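Local coordinates for condensin complex subunit 3 (Schizosaccharomyces pombe, PDB 5OQR), which serves as a regulatory subunit of condensin, the complex required to convert interphase chromatin into condensed, mitotic-like chromosomes, at residues 271-283 against 308-320. Residues are numbered along the deposited sequence; the frame is centred on the assembly and turned at random.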
loop_
_atom_site.group_PDB
_atom_site.type_symbol
_atom_site.label_atom_id
_atom_site.label_comp_id
_atom_site.label_asym_id
_atom_site.label_seq_id
_atom_site.Cartn_x
_atom_site.Cartn_y
_atom_site.Cartn_z
ATOM N N VAL A 271 -2.429 -17.303 -14.615
ATOM C CA VAL A 271 -1.248 -17.336 -13.758
ATOM C C VAL A 271 0.012 -16.983 -14.533
ATOM O O VAL A 271 0.949 -16.402 -13.973
ATOM C CB VAL A 271 -1.126 -18.716 -13.083
ATOM C CG1 VAL A 271 -2.358 -19.000 -12.243
ATOM C CG2 VAL A 271 -0.915 -19.814 -14.116
ATOM N N SER A 272 0.071 -17.331 -15.819
ATOM C CA SER A 272 1.269 -17.035 -16.599
ATOM C C SER A 272 1.520 -15.536 -16.685
ATOM O O SER A 272 2.672 -15.108 -16.818
ATOM C CB SER A 272 1.150 -17.640 -17.997
ATOM O OG SER A 272 -0.088 -17.307 -18.598
ATOM N N ASN A 273 0.466 -14.726 -16.605
ATOM C CA ASN A 273 0.596 -13.276 -16.622
ATOM C C ASN A 273 0.465 -12.650 -15.241
ATOM O O ASN A 273 0.711 -11.449 -15.098
ATOM C CB ASN A 273 -0.450 -12.663 -17.557
ATOM C CG ASN A 273 -0.159 -12.939 -19.017
ATOM O OD1 ASN A 273 0.761 -12.362 -19.594
ATOM N ND2 ASN A 273 -0.944 -13.820 -19.623
ATOM N N ASN A 274 0.086 -13.428 -14.227
ATOM C CA ASN A 274 -0.063 -12.937 -12.866
ATOM C C ASN A 274 0.561 -13.954 -11.910
ATOM O O ASN A 274 -0.082 -14.503 -11.022
ATOM C CB ASN A 274 -1.533 -12.689 -12.539
ATOM C CG ASN A 274 -2.236 -11.882 -13.605
ATOM O OD1 ASN A 274 -2.122 -10.660 -13.653
ATOM N ND2 ASN A 274 -2.972 -12.564 -14.469
ATOM N N SER A 275 1.857 -14.203 -12.093
ATOM C CA SER A 275 2.527 -15.260 -11.345
ATOM C C SER A 275 2.629 -14.918 -9.863
ATOM O O SER A 275 2.337 -15.758 -9.004
ATOM C CB SER A 275 3.914 -15.510 -11.938
ATOM O OG SER A 275 4.561 -16.587 -11.289
ATOM N N ASP A 276 3.042 -13.691 -9.540
ATOM C CA ASP A 276 3.274 -13.332 -8.143
ATOM C C ASP A 276 1.996 -13.449 -7.321
ATOM O O ASP A 276 2.004 -13.998 -6.214
ATOM C CB ASP A 276 3.842 -11.915 -8.049
ATOM C CG ASP A 276 5.293 -11.836 -8.486
ATOM O OD1 ASP A 276 5.959 -12.891 -8.535
ATOM O OD2 ASP A 276 5.771 -10.718 -8.769
ATOM N N VAL A 277 0.883 -12.933 -7.844
ATOM C CA VAL A 277 -0.379 -13.013 -7.116
ATOM C C VAL A 277 -0.843 -14.458 -7.009
ATOM O O VAL A 277 -1.392 -14.873 -5.981
ATOM C CB VAL A 277 -1.441 -12.125 -7.791
ATOM C CG1 VAL A 277 -2.804 -12.316 -7.133
ATOM C CG2 VAL A 277 -1.030 -10.667 -7.723
ATOM N N ALA A 278 -0.634 -15.248 -8.065
ATOM C CA ALA A 278 -1.093 -16.633 -8.056
ATOM C C ALA A 278 -0.360 -17.449 -7.000
ATOM O O ALA A 278 -0.965 -18.284 -6.321
ATOM C CB ALA A 278 -0.913 -17.252 -9.439
ATOM N N VAL A 279 0.944 -17.220 -6.845
ATOM C CA VAL A 279 1.699 -17.913 -5.805
ATOM C C VAL A 279 1.161 -17.543 -4.430
ATOM O O VAL A 279 0.891 -18.411 -3.594
ATOM C CB VAL A 279 3.200 -17.594 -5.928
ATOM C CG1 VAL A 279 3.977 -18.180 -4.755
ATOM C CG2 VAL A 279 3.750 -18.128 -7.235
ATOM N N LEU A 280 1.004 -16.242 -4.176
ATOM C CA LEU A 280 0.519 -15.789 -2.878
ATOM C C LEU A 280 -0.855 -16.368 -2.568
ATOM O O LEU A 280 -1.119 -16.790 -1.437
ATOM C CB LEU A 280 0.481 -14.261 -2.846
ATOM C CG LEU A 280 -0.068 -13.598 -1.581
ATOM C CD1 LEU A 280 0.810 -13.901 -0.381
ATOM C CD2 LEU A 280 -0.190 -12.102 -1.792
ATOM N N ALA A 281 -1.745 -16.398 -3.562
ATOM C CA ALA A 281 -3.070 -16.969 -3.351
ATOM C C ALA A 281 -2.981 -18.428 -2.922
ATOM O O ALA A 281 -3.691 -18.858 -2.006
ATOM C CB ALA A 281 -3.904 -16.834 -4.624
ATOM N N ILE A 282 -2.115 -19.206 -3.570
ATOM C CA ILE A 282 -1.959 -20.611 -3.205
ATOM C C ILE A 282 -1.468 -20.727 -1.769
ATOM O O ILE A 282 -2.003 -21.503 -0.971
ATOM C CB ILE A 282 -1.008 -21.317 -4.189
ATOM C CG1 ILE A 282 -1.632 -21.366 -5.585
ATOM C CG2 ILE A 282 -0.680 -22.734 -3.712
ATOM C CD1 ILE A 282 -0.674 -21.802 -6.676
ATOM N N LYS A 283 -0.436 -19.959 -1.422
ATOM C CA LYS A 283 0.111 -20.026 -0.072
ATOM C C LYS A 283 -0.935 -19.646 0.966
ATOM O O LYS A 283 -1.048 -20.298 2.008
ATOM C CB LYS A 283 1.335 -19.119 0.039
ATOM C CG LYS A 283 2.472 -19.527 -0.873
ATOM C CD LYS A 283 3.744 -18.768 -0.570
ATOM C CE LYS A 283 4.915 -19.339 -1.346
ATOM N NZ LYS A 283 6.200 -18.680 -1.006
ATOM N N ALA A 308 0.266 -24.919 -17.133
ATOM C CA ALA A 308 0.747 -23.715 -16.465
ATOM C C ALA A 308 0.296 -23.689 -15.011
ATOM O O ALA A 308 1.092 -23.427 -14.104
ATOM C CB ALA A 308 0.260 -22.473 -17.207
ATOM N N GLU A 309 -0.985 -23.971 -14.771
ATOM C CA GLU A 309 -1.502 -23.978 -13.407
ATOM C C GLU A 309 -0.990 -25.183 -12.636
ATOM O O GLU A 309 -0.622 -25.068 -11.461
ATOM C CB GLU A 309 -3.030 -23.970 -13.423
ATOM C CG GLU A 309 -3.650 -22.779 -14.136
ATOM C CD GLU A 309 -3.680 -22.939 -15.647
ATOM O OE1 GLU A 309 -3.198 -23.978 -16.145
ATOM O OE2 GLU A 309 -4.185 -22.027 -16.336
ATOM N N SER A 310 -0.962 -26.349 -13.281
ATOM C CA SER A 310 -0.492 -27.558 -12.618
ATOM C C SER A 310 0.967 -27.426 -12.200
ATOM O O SER A 310 1.346 -27.852 -11.104
ATOM C CB SER A 310 -0.691 -28.755 -13.547
ATOM O OG SER A 310 0.250 -29.777 -13.291
ATOM N N SER A 311 1.799 -26.826 -13.053
ATOM C CA SER A 311 3.217 -26.700 -12.730
ATOM C C SER A 311 3.444 -25.656 -11.644
ATOM O O SER A 311 4.306 -25.832 -10.776
ATOM C CB SER A 311 4.011 -26.350 -13.986
ATOM O OG SER A 311 3.665 -25.066 -14.470
ATOM N N LEU A 312 2.684 -24.561 -11.678
ATOM C CA LEU A 312 2.814 -23.540 -10.645
ATOM C C LEU A 312 2.420 -24.090 -9.282
ATOM O O LEU A 312 3.019 -23.733 -8.263
ATOM C CB LEU A 312 1.955 -22.328 -10.996
ATOM C CG LEU A 312 2.047 -21.148 -10.027
ATOM C CD1 LEU A 312 3.377 -20.442 -10.171
ATOM C CD2 LEU A 312 0.909 -20.191 -10.266
ATOM N N LEU A 313 1.410 -24.959 -9.243
ATOM C CA LEU A 313 0.980 -25.538 -7.975
ATOM C C LEU A 313 2.084 -26.377 -7.347
ATOM O O LEU A 313 2.299 -26.322 -6.131
ATOM C CB LEU A 313 -0.275 -26.384 -8.187
ATOM C CG LEU A 313 -0.799 -27.107 -6.946
ATOM C CD1 LEU A 313 -1.170 -26.115 -5.850
ATOM C CD2 LEU A 313 -1.985 -27.978 -7.313
ATOM N N ALA A 314 2.788 -27.171 -8.154
ATOM C CA ALA A 314 3.861 -27.998 -7.616
ATOM C C ALA A 314 5.013 -27.139 -7.110
ATOM O O ALA A 314 5.576 -27.410 -6.044
ATOM C CB ALA A 314 4.347 -28.980 -8.682
ATOM N N ARG A 315 5.376 -26.096 -7.857
ATOM C CA ARG A 315 6.471 -25.228 -7.438
ATOM C C ARG A 315 6.133 -24.505 -6.140
ATOM O O ARG A 315 7.009 -24.291 -5.295
ATOM C CB ARG A 315 6.796 -24.231 -8.551
ATOM C CG ARG A 315 7.658 -23.048 -8.123
ATOM C CD ARG A 315 6.802 -21.852 -7.718
ATOM N NE ARG A 315 7.608 -20.672 -7.416
ATOM C CZ ARG A 315 7.733 -19.607 -8.201
ATOM N NH1 ARG A 315 8.499 -18.597 -7.817
ATOM N NH2 ARG A 315 7.100 -19.533 -9.363
ATOM N N THR A 316 4.869 -24.112 -5.967
ATOM C CA THR A 316 4.468 -23.434 -4.739
ATOM C C THR A 316 4.368 -24.416 -3.578
ATOM O O THR A 316 4.806 -24.113 -2.463
ATOM C CB THR A 316 3.134 -22.716 -4.945
ATOM O OG1 THR A 316 3.210 -21.878 -6.105
ATOM C CG2 THR A 316 2.801 -21.855 -3.733
ATOM N N PHE A 317 3.780 -25.589 -3.820
ATOM C CA PHE A 317 3.736 -26.633 -2.803
ATOM C C PHE A 317 5.137 -26.952 -2.300
ATOM O O PHE A 317 5.375 -27.045 -1.091
ATOM C CB PHE A 317 3.061 -27.879 -3.382
ATOM C CG PHE A 317 3.195 -29.105 -2.527
ATOM C CD1 PHE A 317 2.235 -29.415 -1.584
ATOM C CD2 PHE A 317 4.273 -29.959 -2.682
ATOM C CE1 PHE A 317 2.353 -30.544 -0.803
ATOM C CE2 PHE A 317 4.397 -31.088 -1.902
ATOM C CZ PHE A 317 3.434 -31.382 -0.964
ATOM N N ASN A 318 6.082 -27.120 -3.225
ATOM C CA ASN A 318 7.469 -27.353 -2.843
ATOM C C ASN A 318 8.033 -26.157 -2.083
ATOM O O ASN A 318 8.809 -26.322 -1.136
ATOM C CB ASN A 318 8.299 -27.649 -4.094
ATOM C CG ASN A 318 9.750 -27.941 -3.783
ATOM O OD1 ASN A 318 10.073 -28.970 -3.198
ATOM N ND2 ASN A 318 10.635 -27.044 -4.193
ATOM N N GLU A 319 7.644 -24.947 -2.481
ATOM C CA GLU A 319 8.115 -23.747 -1.797
ATOM C C GLU A 319 7.598 -23.689 -0.363
ATOM O O GLU A 319 8.344 -23.340 0.559
ATOM C CB GLU A 319 7.675 -22.511 -2.578
ATOM C CG GLU A 319 8.627 -21.340 -2.495
ATOM C CD GLU A 319 8.443 -20.372 -3.647
ATOM O OE1 GLU A 319 7.671 -19.404 -3.493
ATOM O OE2 GLU A 319 9.056 -20.592 -4.714
ATOM N N ILE A 320 6.325 -24.029 -0.159
ATOM C CA ILE A 320 5.742 -24.011 1.181
ATOM C C ILE A 320 6.449 -25.020 2.078
ATOM O O ILE A 320 6.962 -24.677 3.150
ATOM C CB ILE A 320 4.230 -24.291 1.109
ATOM C CG1 ILE A 320 3.513 -23.153 0.382
ATOM C CG2 ILE A 320 3.640 -24.476 2.505
ATOM C CD1 ILE A 320 2.108 -23.498 -0.056
HETATM O O HOH W 1 -4.188 -19.619 -15.561
HETATM O O HOH W 2 7.053 -17.874 -11.947
#
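Leu312 drives its forked end into helix 275-283 as a knob among Ser275, Ala278, Val279 and Ile282. Its CG stands anti to the backbone N (chi1 -177°), which points the fork at that helix; of the two methyls, CD2 meets Ala278 CB at 3.6 Å and also Val271 CB, while CD1 meets Val279 CG2 at 3.8 Å. Val279 returns the fit, seated among Leu312, Arg315, Thr316 and Glu319, with CG2 above one face of the Arg315 guanidinium, offset toward its rim. Knobs-into-holes packing is thus met in both directions, although the segment axes cross at -57° with a closest approach of 9.9 Å. The two helices, separated in sequence by two short ones, pack together within the helical solenoid of this HEAT-repeat protein; helix 356-372 packs against helix 308-324, with Gln365 touching Leu312 and accepting a hydrogen bond from Arg315 NH2. Thr316 turns its methyl across: CG2 lies 3.6 Å from Ile282 CG2 and also touches Lys283 CG, while OG1 bonds back to Leu312 O, which fixes the rotation. Beyond it, the extended Lys283 chain brings NZ to the anti lone pair of Glu319 OE1 at 3.0 Å. Glu319 OE2 takes Arg315 NE at 3.1 Å, nearly straight (177°) and in the guanidinium plane, but from above the carboxylate plane. A glutamine here, lacking the charge, would probably end both salt bridges, leaving Lys283 and Arg315 without their shared anionic mate. Water 2 links Arg315 NH2 to Ser275 OG.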